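Local coordinates for protein orotidine 5'-phosphate decarboxylase (Sulfolobus solfataricus, PDB 4DBD) that probably catalyses the decarboxylation of orotidine 5'-monophosphate to uridine 5'-monophosphate, the last step of de novo UMP biosynthesis, and forms a homodimer, at residues A[55-60]-A[81-86]. Numbering follows the deposited sequence.
Sequences EIIVDF and SFIAHS
V58 is held at both its backbone N-H and its carbonyl O: its N donates to S81 O at 2.9 Å, nearly straight at 168°, and its O accepts from I83 N at 3.0 Å. With S81 N bound to I56 O, this is parallel pairing, the axes of 55-60 and 81-85 inclined at 28°. Where the strands splay further on, one water bridges them, giving hydrogens to V58 O and I83 O and accepting from F60 N. These are neighbouring strands of the TIM barrel, joined through helix 66-73 in a beta-alpha-beta unit. Polar side chains meet where the two strands begin: S81 OG donates to E55 OE2, though 2.4 Å is so short that the exact length is doubtful; K137 holds E55 OE1. Among apolar contacts, I57 CG2 meets I83 CG1 at 3.7 Å on the barrel-interior face, while V58 CB lies 3.6 Å from F82 CD1 on the helix-facing side. D59, a predicted active-site residue, has CG anti to its N (chi1 -178°), which lays the carboxylate against I83, OD1 3.4 Å from CG2; its OD2 forms salt bridges with K30 and K61. Replacing D59 with alanine would probably leave both lysines without this shared anion and uncover part of I83.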
loop_
_atom_site.group_PDB
_atom_site.type_symbol
_atom_site.label_atom_id
_atom_site.label_comp_id
_atom_site.label_asym_id
_atom_site.label_seq_id
_atom_site.Cartn_x
_atom_site.Cartn_y
_atom_site.Cartn_z
ATOM N N GLU A 55 -20.109 -3.980 7.255
ATOM C CA GLU A 55 -18.827 -4.191 6.584
ATOM C C GLU A 55 -17.601 -3.957 7.456
ATOM O O GLU A 55 -17.450 -2.915 8.103
ATOM C CB GLU A 55 -18.723 -3.355 5.293
ATOM C CG GLU A 55 -19.328 -4.024 4.064
ATOM C CD GLU A 55 -18.725 -3.528 2.751
ATOM O OE1 GLU A 55 -19.497 -3.140 1.845
ATOM O OE2 GLU A 55 -17.483 -3.539 2.614
ATOM N N ILE A 56 -16.724 -4.954 7.467
ATOM C CA ILE A 56 -15.380 -4.774 7.977
ATOM C C ILE A 56 -14.475 -4.682 6.755
ATOM O O ILE A 56 -14.319 -5.648 5.992
ATOM C CB ILE A 56 -14.969 -5.893 8.951
ATOM C CG1 ILE A 56 -15.873 -5.854 10.186
ATOM C CG2 ILE A 56 -13.509 -5.758 9.352
ATOM C CD1 ILE A 56 -15.630 -6.973 11.145
ATOM N N ILE A 57 -13.938 -3.483 6.539
ATOM C CA ILE A 57 -13.112 -3.218 5.375
ATOM C C ILE A 57 -11.665 -3.092 5.802
ATOM O O ILE A 57 -11.344 -2.356 6.732
ATOM C CB ILE A 57 -13.531 -1.905 4.676
ATOM C CG1 ILE A 57 -15.018 -1.928 4.348
ATOM C CG2 ILE A 57 -12.690 -1.673 3.409
ATOM C CD1 ILE A 57 -15.536 -0.599 3.788
ATOM N N VAL A 58 -10.784 -3.830 5.137
ATOM C CA VAL A 58 -9.365 -3.675 5.393
ATOM C C VAL A 58 -8.820 -2.753 4.305
ATOM O O VAL A 58 -9.031 -2.992 3.111
ATOM C CB VAL A 58 -8.618 -5.029 5.396
ATOM C CG1 VAL A 58 -7.128 -4.788 5.247
ATOM C CG2 VAL A 58 -8.917 -5.783 6.693
ATOM N N ASP A 59 -8.162 -1.678 4.737
ATOM C CA ASP A 59 -7.587 -0.705 3.812
ATOM C C ASP A 59 -6.074 -0.619 4.025
ATOM O O ASP A 59 -5.588 0.148 4.856
ATOM C CB ASP A 59 -8.250 0.674 3.978
ATOM C CG ASP A 59 -7.710 1.682 3.013
ATOM O OD1 ASP A 59 -7.008 1.250 2.068
ATOM O OD2 ASP A 59 -7.986 2.892 3.173
ATOM N N PHE A 60 -5.341 -1.437 3.274
ATOM C CA PHE A 60 -3.899 -1.331 3.206
ATOM C C PHE A 60 -3.507 -0.691 1.870
ATOM O O PHE A 60 -2.352 -0.811 1.433
ATOM C CB PHE A 60 -3.252 -2.715 3.306
ATOM C CG PHE A 60 -3.370 -3.353 4.664
ATOM C CD1 PHE A 60 -4.029 -2.717 5.707
ATOM C CD2 PHE A 60 -2.805 -4.595 4.894
ATOM C CE1 PHE A 60 -4.127 -3.314 6.951
ATOM C CE2 PHE A 60 -2.897 -5.197 6.138
ATOM C CZ PHE A 60 -3.559 -4.551 7.170
ATOM N N SER A 81 -14.296 -6.993 3.138
ATOM C CA SER A 81 -13.960 -6.210 1.951
ATOM C C SER A 81 -12.547 -5.666 2.047
ATOM O O SER A 81 -12.008 -5.529 3.141
ATOM C CB SER A 81 -14.926 -5.025 1.818
ATOM O OG SER A 81 -16.275 -5.440 1.931
ATOM N N PHE A 82 -11.981 -5.308 0.895
ATOM C CA PHE A 82 -10.607 -4.840 0.812
ATOM C C PHE A 82 -10.499 -3.672 -0.159
ATOM O O PHE A 82 -11.124 -3.674 -1.212
ATOM C CB PHE A 82 -9.687 -5.966 0.330
ATOM C CG PHE A 82 -9.536 -7.080 1.317
ATOM C CD1 PHE A 82 -8.604 -6.993 2.335
ATOM C CD2 PHE A 82 -10.350 -8.195 1.240
ATOM C CE1 PHE A 82 -8.472 -8.022 3.256
ATOM C CE2 PHE A 82 -10.232 -9.225 2.159
ATOM C CZ PHE A 82 -9.297 -9.142 3.163
ATOM N N ILE A 83 -9.701 -2.675 0.209
ATOM C CA ILE A 83 -9.447 -1.527 -0.658
ATOM C C ILE A 83 -8.106 -1.707 -1.378
ATOM O O ILE A 83 -7.083 -2.031 -0.759
ATOM C CB ILE A 83 -9.498 -0.216 0.147
ATOM C CG1 ILE A 83 -10.940 0.026 0.627
ATOM C CG2 ILE A 83 -8.952 0.957 -0.679
ATOM C CD1 ILE A 83 -11.106 1.224 1.529
ATOM N N ALA A 84 -8.138 -1.559 -2.699
ATOM C CA ALA A 84 -6.925 -1.549 -3.519
ATOM C C ALA A 84 -6.912 -0.315 -4.397
ATOM O O ALA A 84 -7.962 0.268 -4.668
ATOM C CB ALA A 84 -6.854 -2.799 -4.390
ATOM N N HIS A 85 -5.725 0.079 -4.854
ATOM C CA HIS A 85 -5.604 1.214 -5.777
ATOM C C HIS A 85 -5.934 0.813 -7.201
ATOM O O HIS A 85 -5.494 -0.229 -7.662
ATOM C CB HIS A 85 -4.186 1.783 -5.744
ATOM C CG HIS A 85 -3.996 2.864 -4.731
ATOM N ND1 HIS A 85 -4.521 4.128 -4.884
ATOM C CD2 HIS A 85 -3.341 2.864 -3.544
ATOM C CE1 HIS A 85 -4.202 4.864 -3.834
ATOM N NE2 HIS A 85 -3.487 4.121 -3.006
ATOM N N SER A 86 -6.703 1.651 -7.897
ATOM C CA SER A 86 -6.947 1.435 -9.321
ATOM C C SER A 86 -5.698 1.628 -10.167
ATOM O O SER A 86 -5.514 0.938 -11.172
ATOM C CB SER A 86 -8.005 2.423 -9.845
ATOM O OG SER A 86 -9.251 2.239 -9.208
HETATM O O HOH W 1 -6.707 -3.346 1.670
#